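Local atomic coordinates of fiber KNOB domain (Avirulent turkey hemorrhagic enteritis virus, PDB entry 4D63), a protein that forms the trimeric head of the turkey adenovirus 3 fibre and binds sialic acid, consistent with a part in attachment to host cells. Residues Gln132-Leu137 and Lys175-Met180; Phe143-Phe148 and Gln163-Pro168; Glu138-Phe143 and Asn170-Lys175; Val58-Lys63 and Asp104-Met109. All coordinates share one frame; numbering follows the deposited sequence.

Interaction 1. Residues Gln132-Leu137 and Lys175-Met180; sequences QLEVIL and KIKSVM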
# COMPACT_ATOMS: atom_id res chain seq x y z
N GLN A 132 2.49 -3.87 7.97
CA GLN A 132 2.10 -4.84 9.00
C GLN A 132 2.80 -4.39 10.22
O GLN A 132 4.00 -4.23 10.20
CB GLN A 132 2.60 -6.25 8.72
CG GLN A 132 2.18 -6.83 7.42
CD GLN A 132 3.04 -8.01 7.00
OE1 GLN A 132 4.10 -7.86 6.35
NE2 GLN A 132 2.56 -9.20 7.33
N LEU A 133 2.04 -4.16 11.28
CA LEU A 133 2.58 -3.80 12.57
C LEU A 133 2.29 -4.87 13.57
O LEU A 133 1.27 -5.52 13.49
CB LEU A 133 1.89 -2.59 13.12
CG LEU A 133 2.20 -1.29 12.44
CD1 LEU A 133 1.49 -0.24 13.28
CD2 LEU A 133 3.71 -1.10 12.35
N GLU A 134 3.15 -4.98 14.55
CA GLU A 134 2.80 -5.67 15.76
C GLU A 134 3.07 -4.66 16.85
O GLU A 134 4.15 -4.10 16.93
CB GLU A 134 3.63 -6.94 15.93
CG GLU A 134 3.18 -7.75 17.12
CD GLU A 134 3.85 -9.09 17.24
OE1 GLU A 134 4.81 -9.38 16.48
OE2 GLU A 134 3.40 -9.86 18.11
N VAL A 135 2.05 -4.42 17.66
CA VAL A 135 2.06 -3.40 18.68
C VAL A 135 2.10 -4.14 20.01
O VAL A 135 1.16 -4.87 20.32
CB VAL A 135 0.78 -2.56 18.56
CG1 VAL A 135 0.63 -1.65 19.75
CG2 VAL A 135 0.82 -1.75 17.27
N ILE A 136 3.21 -4.02 20.74
CA ILE A 136 3.40 -4.74 22.00
C ILE A 136 3.03 -3.80 23.16
O ILE A 136 3.63 -2.72 23.29
CB ILE A 136 4.88 -5.15 22.26
CG1 ILE A 136 5.62 -5.65 21.03
CG2 ILE A 136 4.97 -6.20 23.37
CD1 ILE A 136 4.98 -6.83 20.39
N LEU A 137 2.08 -4.21 24.00
CA LEU A 137 1.70 -3.42 25.18
C LEU A 137 2.65 -3.67 26.35
O LEU A 137 3.41 -4.65 26.36
CB LEU A 137 0.27 -3.76 25.60
CG LEU A 137 -0.85 -3.44 24.61
CD1 LEU A 137 -2.19 -3.58 25.28
CD2 LEU A 137 -0.70 -2.03 24.07
N LYS A 175 6.60 -3.04 16.25
CA LYS A 175 7.41 -3.72 15.23
C LYS A 175 6.79 -3.56 13.83
O LYS A 175 5.62 -3.91 13.61
CB LYS A 175 7.49 -5.20 15.53
CG LYS A 175 8.11 -5.57 16.86
CD LYS A 175 8.29 -7.08 16.94
CE LYS A 175 8.85 -7.50 18.30
NZ LYS A 175 10.06 -8.35 18.15
N ILE A 176 7.56 -3.01 12.90
CA ILE A 176 7.15 -2.96 11.51
C ILE A 176 7.69 -4.21 10.86
O ILE A 176 8.90 -4.36 10.75
CB ILE A 176 7.68 -1.70 10.80
CG1 ILE A 176 7.15 -0.45 11.50
CG2 ILE A 176 7.29 -1.71 9.32
CD1 ILE A 176 7.81 0.80 11.01
N LYS A 177 6.79 -5.09 10.43
CA LYS A 177 7.13 -6.41 9.90
C LYS A 177 7.16 -6.48 8.37
O LYS A 177 7.46 -7.52 7.80
CB LYS A 177 6.07 -7.41 10.36
CG LYS A 177 5.88 -7.41 11.84
CD LYS A 177 7.03 -8.11 12.52
CE LYS A 177 6.53 -8.97 13.67
NZ LYS A 177 5.45 -9.91 13.24
N SER A 178 6.77 -5.36 7.75
CA SER A 178 6.72 -5.16 6.32
C SER A 178 8.02 -4.56 5.79
O SER A 178 8.64 -3.77 6.48
CB SER A 178 5.65 -4.08 6.02
OG SER A 178 4.42 -4.65 5.72
N VAL A 179 8.35 -4.87 4.54
CA VAL A 179 9.42 -4.17 3.83
C VAL A 179 8.85 -2.88 3.22
O VAL A 179 7.98 -2.91 2.33
CB VAL A 179 10.03 -5.04 2.70
CG1 VAL A 179 11.18 -4.29 2.03
CG2 VAL A 179 10.52 -6.35 3.27
N MET A 180 9.35 -1.75 3.72
CA MET A 180 8.83 -0.43 3.38
C MET A 180 9.61 0.17 2.23
O MET A 180 10.82 0.29 2.31
CB MET A 180 8.98 0.53 4.57
CG MET A 180 8.08 0.14 5.75
SD MET A 180 7.94 1.43 7.01
CE MET A 180 9.67 1.63 7.43
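Backbone hydrogen bonds join E134 and K175 as a hydrogen-bonded antiparallel pair: E134 N gives to K175 O at 2.9 Å, and K175 N returns to E134 O at 2.8 Å with an N-H...O angle of 174°. One step on, L133 and I176 form a non-hydrogen-bonded pair, in which the CA-H of L133 also points at K175 O. The pairing outlasts the second strand, because K177 N, already in the loop, still donates to Q132 O at 2.9 Å.

Two side chains close this end of the pairing. S178 OG accepts from Q132 N (3.1 Å) and donates to Q132 OE1 (3.3 Å), using a lone pair in the carbonyl plane of the amide, so a single hydroxyl grips backbone and side chain of one residue.

The charged contact lies on the face of E134 and K175. K177 folds back through its second torsion (chi2 -75°) and brings NZ within 3.3 Å of E134 OE1, a salt bridge whose hydrogen bond is weak. E134 OE2 bonds S142, while K175 NZ pairs with E99.

Apolar packing falls on the other face, where L133 and I176 run side by side, CD2 of L133 lying 3.6 Å from CG1 of I176.

Strand 129-137 is thus flanked by strand 171-176 and strand 142-154, and the side chain of Q132 packs on F148 of the second subunit.

Interaction 2. Residues Phe143-Phe148 and Gln163-Pro168; sequences FIQVGF and QCNPVP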
# COMPACT_ATOMS: atom_id res chain seq x y z
N PHE A 143 -0.86 -6.85 19.49
CA PHE A 143 -1.91 -6.78 18.48
C PHE A 143 -1.29 -6.59 17.10
O PHE A 143 -0.43 -5.74 16.90
CB PHE A 143 -2.91 -5.67 18.84
CG PHE A 143 -3.53 -5.88 20.20
CD1 PHE A 143 -2.84 -5.52 21.36
CD2 PHE A 143 -4.77 -6.51 20.32
CE1 PHE A 143 -3.37 -5.77 22.61
CE2 PHE A 143 -5.31 -6.75 21.58
CZ PHE A 143 -4.61 -6.38 22.72
N ILE A 144 -1.73 -7.42 16.17
CA ILE A 144 -1.33 -7.27 14.80
C ILE A 144 -2.31 -6.32 14.16
O ILE A 144 -3.53 -6.52 14.30
CB ILE A 144 -1.37 -8.62 14.05
CG1 ILE A 144 -0.45 -9.64 14.72
CG2 ILE A 144 -1.03 -8.44 12.56
CD1 ILE A 144 1.03 -9.31 14.59
N GLN A 145 -1.78 -5.34 13.43
CA GLN A 145 -2.57 -4.28 12.81
C GLN A 145 -2.02 -3.89 11.47
O GLN A 145 -0.83 -4.03 11.22
CB GLN A 145 -2.53 -3.02 13.69
CG GLN A 145 -3.34 -3.16 14.96
CD GLN A 145 -3.24 -1.97 15.87
OE1 GLN A 145 -2.51 -1.02 15.58
NE2 GLN A 145 -3.95 -2.01 16.99
N VAL A 146 -2.90 -3.36 10.61
CA VAL A 146 -2.49 -2.56 9.47
C VAL A 146 -2.17 -1.14 9.95
O VAL A 146 -3.06 -0.39 10.43
CB VAL A 146 -3.57 -2.48 8.39
CG1 VAL A 146 -3.04 -1.78 7.15
CG2 VAL A 146 -4.10 -3.89 8.07
N GLY A 147 -0.88 -0.79 9.85
CA GLY A 147 -0.39 0.53 10.21
C GLY A 147 -0.26 1.37 8.97
O GLY A 147 -0.29 0.84 7.85
N PHE A 148 -0.14 2.68 9.16
CA PHE A 148 0.03 3.60 8.03
C PHE A 148 1.23 4.51 8.33
O PHE A 148 1.28 5.17 9.37
CB PHE A 148 -1.23 4.42 7.81
CG PHE A 148 -2.37 3.62 7.24
CD1 PHE A 148 -2.53 3.49 5.86
CD2 PHE A 148 -3.28 2.99 8.07
CE1 PHE A 148 -3.51 2.73 5.34
CE2 PHE A 148 -4.30 2.24 7.54
CZ PHE A 148 -4.44 2.13 6.18
N GLN A 163 0.74 5.55 12.25
CA GLN A 163 -0.59 5.54 12.78
C GLN A 163 -1.12 4.16 12.79
O GLN A 163 -0.95 3.38 11.81
CB GLN A 163 -1.47 6.43 11.96
CG GLN A 163 -0.92 7.84 11.96
CD GLN A 163 -1.71 8.79 11.13
OE1 GLN A 163 -1.69 8.74 9.90
NE2 GLN A 163 -2.40 9.70 11.79
N CYS A 164 -1.72 3.81 13.92
CA CYS A 164 -2.41 2.53 14.04
C CYS A 164 -3.75 2.64 14.78
O CYS A 164 -4.28 3.72 14.92
CB CYS A 164 -1.48 1.55 14.70
SG CYS A 164 -0.94 2.07 16.31
N ASN A 165 -4.30 1.50 15.22
CA ASN A 165 -5.60 1.45 15.83
C ASN A 165 -5.50 1.53 17.36
O ASN A 165 -4.42 1.30 17.94
CB ASN A 165 -6.30 0.13 15.48
CG ASN A 165 -6.28 -0.20 13.99
OD1 ASN A 165 -6.08 -1.37 13.61
ND2 ASN A 165 -6.51 0.80 13.15
N PRO A 166 -6.64 1.79 18.03
CA PRO A 166 -6.65 1.78 19.49
C PRO A 166 -6.22 0.45 20.10
O PRO A 166 -6.59 -0.61 19.59
CB PRO A 166 -8.13 2.05 19.84
CG PRO A 166 -8.74 2.64 18.61
CD PRO A 166 -7.99 2.03 17.47
N VAL A 167 -5.47 0.51 21.18
CA VAL A 167 -5.15 -0.70 21.95
C VAL A 167 -5.47 -0.48 23.44
O VAL A 167 -5.35 0.65 23.95
CB VAL A 167 -3.67 -1.14 21.80
CG1 VAL A 167 -3.40 -1.58 20.36
CG2 VAL A 167 -2.73 -0.03 22.20
N PRO A 168 -5.90 -1.57 24.12
CA PRO A 168 -6.27 -1.53 25.54
C PRO A 168 -5.04 -1.59 26.42
O PRO A 168 -4.78 -2.60 27.09
CB PRO A 168 -7.11 -2.79 25.70
CG PRO A 168 -6.56 -3.74 24.71
CD PRO A 168 -6.17 -2.89 23.53
O HOH W 1 -5.74 -3.61 11.75
O HOH W 2 -6.01 -0.54 10.20
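Q145 swings its CG away from its own carbonyl carbon (chi1 -72°) and then runs extended (chi2 177°), which carries its amide across to the backbone of N165, whose side chain slides past in the opposite direction with the two amide planes 49° apart. The amide reaches N165 at both ends: N165 N donates to Q145 OE1, modelled at 3.1 Å although the place of that oxygen is less sure, and Q145 NE2 makes a weak bond to N165 O at 3.5 Å. CG1 of V167 packs 3.4 Å from Q145 NE2.

Two waters fill in beside it. One links V146 N to N165 OD1, and the other links V146 O to N165 ND2, so both backbone polar atoms of V146 are matched by one asparagine amide.

Regular pairing appears at F148 and Q163, where F148 N donates to Q163 O (2.9 Å) and Q163 N to F148 O (3.0 Å). At the far end the F143 ring is met obliquely by V167, and its CZ lies 3.8 Å from CG of P168.

The loop after strand 157-163 thus runs along one edge of strand 142-154, whose other edge pairs with strand 129-137; V146 packs on V146 of the third subunit.

Interaction 3. Residues Glu138-Phe143 and Asn170-Lys175; sequences ENNSSF and NIKMIK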
# COMPACT_ATOMS: atom_id res chain seq x y z
N GLU A 138 2.61 -2.79 27.35
CA GLU A 138 3.47 -2.94 28.55
C GLU A 138 3.28 -4.25 29.33
O GLU A 138 4.23 -4.74 29.95
CB GLU A 138 3.36 -1.72 29.48
CG GLU A 138 4.50 -0.73 29.23
CD GLU A 138 4.18 0.69 29.66
OE1 GLU A 138 3.27 0.89 30.49
OE2 GLU A 138 4.85 1.62 29.13
N ASN A 139 2.08 -4.82 29.27
CA ASN A 139 1.77 -6.11 29.89
C ASN A 139 2.09 -7.29 28.95
O ASN A 139 1.57 -8.40 29.12
CB ASN A 139 0.29 -6.16 30.28
CG ASN A 139 -0.63 -6.16 29.08
OD1 ASN A 139 -0.17 -6.13 27.94
ND2 ASN A 139 -1.94 -6.16 29.32
N ASN A 140 2.92 -7.00 27.93
CA ASN A 140 3.38 -7.96 26.92
C ASN A 140 2.32 -8.57 25.98
O ASN A 140 2.68 -9.36 25.10
CB ASN A 140 4.24 -9.08 27.56
CG ASN A 140 5.59 -8.59 28.03
OD1 ASN A 140 6.23 -7.72 27.40
ND2 ASN A 140 6.06 -9.16 29.15
N SER A 141 1.03 -8.24 26.13
CA SER A 141 0.06 -8.57 25.08
C SER A 141 0.43 -7.78 23.81
O SER A 141 1.16 -6.76 23.88
CB SER A 141 -1.39 -8.31 25.50
OG SER A 141 -1.51 -7.09 26.19
N SER A 142 -0.03 -8.27 22.66
CA SER A 142 0.34 -7.70 21.39
C SER A 142 -0.82 -7.81 20.42
O SER A 142 -1.66 -8.71 20.52
CB SER A 142 1.62 -8.37 20.83
OG SER A 142 1.35 -9.49 20.01
N PHE A 143 -0.86 -6.85 19.49
CA PHE A 143 -1.91 -6.78 18.48
C PHE A 143 -1.29 -6.59 17.10
O PHE A 143 -0.43 -5.74 16.90
CB PHE A 143 -2.91 -5.67 18.84
CG PHE A 143 -3.53 -5.88 20.20
CD1 PHE A 143 -2.84 -5.52 21.36
CD2 PHE A 143 -4.77 -6.51 20.32
CE1 PHE A 143 -3.37 -5.77 22.61
CE2 PHE A 143 -5.31 -6.75 21.58
CZ PHE A 143 -4.61 -6.38 22.72
N ASN A 170 -1.07 0.95 27.26
CA ASN A 170 0.05 1.72 26.72
C ASN A 170 1.03 0.83 25.94
O ASN A 170 1.31 -0.32 26.34
CB ASN A 170 0.84 2.41 27.84
CG ASN A 170 0.06 3.54 28.50
OD1 ASN A 170 -0.99 3.98 28.02
ND2 ASN A 170 0.60 4.02 29.61
N ILE A 171 1.60 1.39 24.88
CA ILE A 171 2.48 0.66 23.97
C ILE A 171 3.93 0.74 24.43
O ILE A 171 4.45 1.83 24.71
CB ILE A 171 2.27 1.17 22.52
CG1 ILE A 171 0.87 0.73 22.06
CG2 ILE A 171 3.31 0.65 21.55
CD1 ILE A 171 0.41 1.39 20.78
N LYS A 172 4.56 -0.43 24.54
CA LYS A 172 5.98 -0.57 24.85
C LYS A 172 6.81 -0.52 23.53
O LYS A 172 7.94 -0.03 23.48
CB LYS A 172 6.19 -1.94 25.55
CG LYS A 172 7.57 -2.19 26.17
CD LYS A 172 8.12 -3.60 25.89
CE LYS A 172 7.30 -4.72 26.53
NZ LYS A 172 7.33 -4.67 28.03
N MET A 173 6.23 -1.03 22.46
CA MET A 173 7.03 -1.25 21.27
C MET A 173 6.12 -1.46 20.08
O MET A 173 5.04 -2.06 20.20
CB MET A 173 7.95 -2.46 21.50
CG MET A 173 8.69 -2.96 20.27
SD MET A 173 9.80 -4.35 20.60
CE MET A 173 11.39 -3.60 20.87
N ILE A 174 6.55 -0.96 18.94
CA ILE A 174 5.92 -1.21 17.67
C ILE A 174 6.96 -1.89 16.81
O ILE A 174 8.08 -1.37 16.65
CB ILE A 174 5.46 0.13 17.04
CG1 ILE A 174 4.39 0.78 17.93
CG2 ILE A 174 4.89 -0.07 15.66
CD1 ILE A 174 3.95 2.16 17.51
N LYS A 175 6.60 -3.04 16.25
CA LYS A 175 7.41 -3.72 15.23
C LYS A 175 6.79 -3.56 13.83
O LYS A 175 5.62 -3.91 13.61
CB LYS A 175 7.49 -5.20 15.53
CG LYS A 175 8.11 -5.57 16.86
CD LYS A 175 8.29 -7.08 16.94
CE LYS A 175 8.85 -7.50 18.30
NZ LYS A 175 10.06 -8.35 18.15
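K172 starts its contact with the 138-143 turn at CB, which lies 4.1 Å from E138 N and 4.2 Å from E138 CG. Its CG stands opposite its own backbone N (chi1 -170°), and the chain then bends at each of the next three torsions, the last two near -65°, which curls the aliphatic part round the start of the turn. CE arrives 3.3 Å from N140 OD1. At the tip, NZ is also 3.3 Å from N140 OD1, in a weak hydrogen bond, and 3.6 Å from E138 O. The asparagine and lysine side chains cross at a slant. N140 has a positive phi, and although its CB points away from 170-175, the amide oxygen comes back to the lysine.

The firmer link is made by the backbone: E138 N donates to N170 O at 3.0 Å, with the donor nitrogen lying almost on the extension of the C=O bond, though the N-H is tilted off the line to the oxygen. Next to it, the side chains of E138 and N170 run alongside each other in the same direction, with OE1 of E138 3.9 Å from CB of N170 and the carboxylate and amide planes 85° apart.

The turn has its own brace, for S141 N donates to N139 OD1 at 3.0 Å from above the carbonyl plane, which makes an Asx turn. K172 and M173 both face I136, a classic beta bulge. The contact therefore sets a beta-hairpin turn, linking strands 129-137 and 142-154, against a bulged neighbouring strand at the surface of this antiparallel beta fold.

Interaction 4. Residues Val58-Lys63 and Asp104-Met109; sequences VTKTAK and DFLSPM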
# COMPACT_ATOMS: atom_id res chain seq x y z
N VAL A 58 18.77 7.93 12.13
CA VAL A 58 19.07 7.52 13.49
C VAL A 58 17.98 8.07 14.39
O VAL A 58 17.50 9.19 14.19
CB VAL A 58 20.46 8.03 13.93
CG1 VAL A 58 20.77 7.58 15.35
CG2 VAL A 58 21.53 7.51 12.96
N THR A 59 17.56 7.25 15.36
CA THR A 59 16.50 7.64 16.29
C THR A 59 17.08 8.30 17.53
O THR A 59 18.29 8.29 17.73
CB THR A 59 15.69 6.41 16.76
OG1 THR A 59 16.50 5.62 17.62
CG2 THR A 59 15.21 5.55 15.56
N LYS A 60 16.18 8.82 18.37
CA LYS A 60 16.50 9.40 19.68
C LYS A 60 17.32 8.49 20.57
O LYS A 60 18.06 8.96 21.41
CB LYS A 60 15.22 9.78 20.44
CG LYS A 60 14.85 11.27 20.46
CD LYS A 60 13.50 11.48 21.16
CE LYS A 60 13.34 12.87 21.79
NZ LYS A 60 13.23 13.99 20.79
N THR A 61 17.14 7.18 20.44
CA THR A 61 17.89 6.24 21.25
C THR A 61 19.06 5.70 20.45
O THR A 61 19.60 4.66 20.79
CB THR A 61 17.01 5.07 21.74
OG1 THR A 61 16.63 4.23 20.64
CG2 THR A 61 15.76 5.58 22.42
N ALA A 62 19.45 6.40 19.39
CA ALA A 62 20.58 5.98 18.58
C ALA A 62 20.37 4.67 17.80
O ALA A 62 21.35 4.07 17.34
CB ALA A 62 21.84 5.89 19.43
N LYS A 63 19.12 4.22 17.65
CA LYS A 63 18.86 3.13 16.71
C LYS A 63 19.12 3.66 15.31
O LYS A 63 18.74 4.76 14.96
CB LYS A 63 17.43 2.56 16.83
CG LYS A 63 17.32 1.23 16.09
CD LYS A 63 15.93 0.56 16.11
CE LYS A 63 16.06 -0.96 15.96
NZ LYS A 63 15.36 -1.55 14.78
N ASP A 104 11.84 6.02 21.48
CA ASP A 104 11.95 6.59 20.11
C ASP A 104 10.78 7.53 19.69
O ASP A 104 10.87 8.23 18.67
CB ASP A 104 12.09 5.45 19.08
CG ASP A 104 13.31 4.56 19.32
OD1 ASP A 104 14.41 5.12 19.34
OD2 ASP A 104 13.18 3.31 19.49
N PHE A 105 9.68 7.56 20.47
CA PHE A 105 8.51 8.38 20.13
C PHE A 105 8.45 9.67 20.91
O PHE A 105 8.95 9.76 22.04
CB PHE A 105 7.19 7.66 20.43
CG PHE A 105 7.08 6.30 19.83
CD1 PHE A 105 7.42 6.08 18.51
CD2 PHE A 105 6.63 5.23 20.59
CE1 PHE A 105 7.34 4.81 17.96
CE2 PHE A 105 6.55 3.97 20.06
CZ PHE A 105 6.90 3.76 18.74
N LEU A 106 7.78 10.65 20.32
CA LEU A 106 7.48 11.88 21.02
C LEU A 106 6.35 11.67 22.00
O LEU A 106 5.48 10.81 21.80
CB LEU A 106 7.10 13.00 20.04
CG LEU A 106 8.22 13.45 19.11
CD1 LEU A 106 7.74 14.63 18.29
CD2 LEU A 106 9.50 13.82 19.85
N SER A 107 6.39 12.49 23.05
CA SER A 107 5.35 12.60 24.06
C SER A 107 4.83 14.06 24.12
O SER A 107 5.63 15.00 24.16
CB SER A 107 5.91 12.19 25.42
OG SER A 107 4.91 11.55 26.18
N PRO A 108 3.49 14.25 24.14
CA PRO A 108 2.40 13.28 24.23
C PRO A 108 1.94 12.67 22.90
O PRO A 108 1.97 13.31 21.85
CB PRO A 108 1.25 14.10 24.82
CG PRO A 108 1.48 15.48 24.26
CD PRO A 108 2.98 15.64 24.09
N MET A 109 1.47 11.43 22.99
CA MET A 109 0.92 10.71 21.85
C MET A 109 -0.61 10.93 21.81
O MET A 109 -1.33 10.59 22.76
CB MET A 109 1.28 9.21 21.96
CG MET A 109 0.74 8.32 20.85
SD MET A 109 -1.05 7.97 20.85
CE MET A 109 -1.28 7.07 22.39
O HOH W 3 13.38 8.71 17.63
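D104 lays its carboxylate against the turn of T59 and T61, with OD1 taking both hydroxyls: T61 OG1 donates at 2.7 Å and T59 OG1 at 2.8 Å. The two approaches differ. T61 comes on the syn side, 20° out of the carboxylate plane, whereas T59 comes from above it, 41° out. Methyl carbon CG2 of T61 adds a contact to the same oxygen at 3.4 Å. Both threonines hold OG1 between backbone N and carbonyl carbon (chi1 near 70° in both), which turns the two hydroxyls toward one acceptor.

T59 OG1 also accepts within its own segment, from K63 N at 3.0 Å and from T61 N at 3.3 Å; the latter makes an ST turn, within a type I beta turn from T59 to A62. Such donation would polarise this hydroxyl and probably favour its bond to the carboxylate. A water bridges K60 N and D104 O, tying the two backbones through the solvent molecule, and NZ of K60 reaches within 3.9 Å of CD2 of L106.

The second carboxylate oxygen, OD2, accepts from R101 N. The contact thus joins the turn between strands 53-59 and 64-71 to the loop between strands 98-101 and 113-120, where L106 packs on I115 and on P90 of the third subunit.

Overall arrangement
From the N terminus, interaction 4 closes first: the loop from 58-63 to 104-109 is complete before any other begins. Interaction 1 then opens at 132-137 and closes last, at 175-180. Within its span lies interaction 3, from 138-143 to 170-175, and within that lies interaction 2, from 143-148 to 163-168; consecutive contacts share K175 (1 and 3) and F143 (3 and 2). The three sit on one side of the chain's centre, binding strands 129-137, 142-154 and 171-176 and the loop after 157-163. Interaction 4, about 16 Å between centres from interaction 3, meets it where F105 CZ packs on I174 CD1 at 3.6 Å.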